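Beta-lactamase (Klebsiella pneumoniae 700603, PDB 6XJ3) binds a calcium ion away from its active site and, as a class D serine beta-lactamase, probably hydrolyses the beta-lactam ring of antibiotics such as oxacillin. Local coordinates at residues D30-D35 / W208-V213. Residues are numbered along the deposited sequence; the frame is centred on the assembly and turned at random.
With CA (calcium ion), chain G.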
loop_
_atom_site.group_PDB
_atom_site.type_symbol
_atom_site.label_atom_id
_atom_site.label_comp_id
_atom_site.label_asym_id
_atom_site.label_seq_id
_atom_site.Cartn_x
_atom_site.Cartn_y
_atom_site.Cartn_z
ATOM N N ASP A 30 -5.767 15.811 -0.775
ATOM C CA ASP A 30 -5.106 16.680 -1.745
ATOM C C ASP A 30 -4.398 17.798 -0.989
ATOM O O ASP A 30 -5.048 18.716 -0.481
ATOM C CB ASP A 30 -6.133 17.245 -2.724
ATOM C CG ASP A 30 -5.504 17.960 -3.901
ATOM O OD1 ASP A 30 -4.312 18.334 -3.829
ATOM O OD2 ASP A 30 -6.221 18.146 -4.911
ATOM N N GLU A 31 -3.073 17.736 -0.919
ATOM C CA GLU A 31 -2.308 18.792 -0.267
ATOM C C GLU A 31 -1.830 19.882 -1.230
ATOM O O GLU A 31 -0.993 20.704 -0.849
ATOM C CB GLU A 31 -1.114 18.191 0.481
ATOM C CG GLU A 31 -1.514 17.221 1.582
ATOM C CD GLU A 31 -0.338 16.765 2.430
ATOM O OE1 GLU A 31 0.805 17.201 2.176
ATOM O OE2 GLU A 31 -0.560 15.959 3.354
ATOM N N ARG A 32 -2.329 19.918 -2.459
ATOM C CA ARG A 32 -1.996 21.033 -3.338
ATOM C C ARG A 32 -2.722 22.288 -2.847
ATOM O O ARG A 32 -3.874 22.221 -2.411
ATOM C CB ARG A 32 -2.361 20.695 -4.790
ATOM C CG ARG A 32 -1.578 19.496 -5.386
ATOM C CD ARG A 32 -2.140 19.039 -6.736
ATOM N NE ARG A 32 -3.562 18.691 -6.647
ATOM C CZ ARG A 32 -4.328 18.396 -7.693
ATOM N NH1 ARG A 32 -3.814 18.406 -8.920
ATOM N NH2 ARG A 32 -5.609 18.105 -7.515
ATOM N N GLN A 33 -2.034 23.427 -2.880
ATOM C CA GLN A 33 -2.545 24.686 -2.276
ATOM C C GLN A 33 -2.763 24.412 -0.779
ATOM O O GLN A 33 -1.974 23.680 -0.169
ATOM C CB GLN A 33 -3.770 25.199 -3.033
ATOM C CG GLN A 33 -3.587 25.287 -4.558
ATOM C CD GLN A 33 -2.550 26.324 -4.984
ATOM O OE1 GLN A 33 -2.093 27.138 -4.177
ATOM N NE2 GLN A 33 -2.181 26.299 -6.263
ATOM N N ALA A 34 -3.798 24.959 -0.141
ATOM C CA ALA A 34 -3.934 24.761 1.298
ATOM C C ALA A 34 -5.395 24.649 1.707
ATOM O O ALA A 34 -6.273 25.301 1.134
ATOM C CB ALA A 34 -3.276 25.893 2.096
ATOM N N ASP A 35 -5.632 23.808 2.719
ATOM C CA ASP A 35 -6.928 23.681 3.388
ATOM C C ASP A 35 -8.007 23.105 2.465
ATOM O O ASP A 35 -9.183 23.459 2.569
ATOM C CB ASP A 35 -7.370 25.025 3.981
ATOM C CG ASP A 35 -8.472 24.875 5.020
ATOM O OD1 ASP A 35 -8.360 23.977 5.884
ATOM O OD2 ASP A 35 -9.446 25.654 4.969
ATOM N N TRP A 208 3.315 16.508 -6.727
ATOM C CA TRP A 208 3.362 17.567 -7.722
ATOM C C TRP A 208 4.165 18.731 -7.154
ATOM O O TRP A 208 4.436 18.755 -5.948
ATOM C CB TRP A 208 1.944 17.999 -8.095
ATOM C CG TRP A 208 1.242 17.004 -8.951
ATOM C CD1 TRP A 208 0.420 16.005 -8.537
ATOM C CD2 TRP A 208 1.307 16.916 -10.373
ATOM N NE1 TRP A 208 -0.037 15.287 -9.626
ATOM C CE2 TRP A 208 0.498 15.829 -10.764
ATOM C CE3 TRP A 208 1.977 17.651 -11.360
ATOM C CZ2 TRP A 208 0.337 15.463 -12.098
ATOM C CZ3 TRP A 208 1.817 17.291 -12.674
ATOM C CH2 TRP A 208 1.007 16.200 -13.035
ATOM N N PRO A 209 4.573 19.702 -7.974
ATOM C CA PRO A 209 5.322 20.840 -7.409
ATOM C C PRO A 209 4.561 21.567 -6.314
ATOM O O PRO A 209 5.156 21.957 -5.301
ATOM C CB PRO A 209 5.563 21.736 -8.630
ATOM C CG PRO A 209 5.546 20.802 -9.786
ATOM C CD PRO A 209 4.467 19.801 -9.439
ATOM N N THR A 210 3.252 21.729 -6.473
ATOM C CA THR A 210 2.457 22.457 -5.489
ATOM C C THR A 210 1.963 21.587 -4.342
ATOM O O THR A 210 1.203 22.083 -3.507
ATOM C CB THR A 210 1.256 23.125 -6.165
ATOM O OG1 THR A 210 0.484 22.135 -6.856
ATOM C CG2 THR A 210 1.725 24.186 -7.158
ATOM N N GLY A 211 2.367 20.312 -4.272
ATOM C CA GLY A 211 1.940 19.435 -3.191
ATOM C C GLY A 211 1.667 17.999 -3.614
ATOM O O GLY A 211 1.805 17.660 -4.793
ATOM N N SER A 212 1.266 17.149 -2.673
ATOM C CA SER A 212 1.052 15.732 -2.936
ATOM C C SER A 212 -0.408 15.346 -2.736
ATOM O O SER A 212 -1.102 15.883 -1.864
ATOM C CB SER A 212 1.943 14.873 -2.040
ATOM O OG SER A 212 3.311 15.067 -2.380
ATOM N N VAL A 213 -0.860 14.393 -3.549
ATOM C CA VAL A 213 -2.228 13.882 -3.516
ATOM C C VAL A 213 -2.166 12.424 -3.090
ATOM O O VAL A 213 -1.686 11.572 -3.848
ATOM C CB VAL A 213 -2.923 14.023 -4.876
ATOM C CG1 VAL A 213 -4.415 13.659 -4.756
ATOM C CG2 VAL A 213 -2.736 15.443 -5.421
HETATM CA CA CA G . -0.403 22.381 0.711
HETATM O O HOH W 1 2.041 18.194 -0.068
HETATM O O HOH W 2 1.675 21.990 -0.729
HETATM O O HOH W 3 -2.598 21.619 1.812
HETATM O O HOH W 4 0.741 21.050 2.628
#
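Asp30 and Val213 form the last antiparallel bridge, a non-hydrogen-bonded pair, between strands 24-30 and 211-220 in the central sheet of the penicillin-binding-protein transpeptidase fold. Just beyond it, Glu31 N donates to Ser212 O at 2.9 Å. From Glu31 onward the chain leaves the sheet, while Trp208 to Gly211 closes the hairpin between strands 199-208 and 211-220 with a type I turn. Over that turn, Arg32 CA points its hydrogen at Thr210 O, a CA-H...O contact of 3.4 Å. An Asx turn shapes the departing chain: Asp30 OD1 accepts from Arg32 N on its anti side. On its syn side the same oxygen takes Arg32 NE at 2.9 Å, and Asp30 OD2 takes Arg32 NH2 at 2.7 Å, a side-on, two-nitrogen salt bridge nearly in the guanidinium plane but tilted from the carboxylate's, NH2 by 26°. The bend at chi3 (-57°) turns the arginine back to Asp30, with Val213 CG2 over one guanidinium face, 3.6 Å from NE; Ile242 O takes a further hydrogen bond from NH2. CG of Arg32 lies against Thr210 OG1. Glu31 extends away from Arg32, its carboxylate paired with Arg158 and Arg162, and water 1 links OE1 to Ser212 N. The calcium ion is bound by Glu31 O, Gln33 O and three waters, of which water 2 donates to Thr210 O at 2.8 Å.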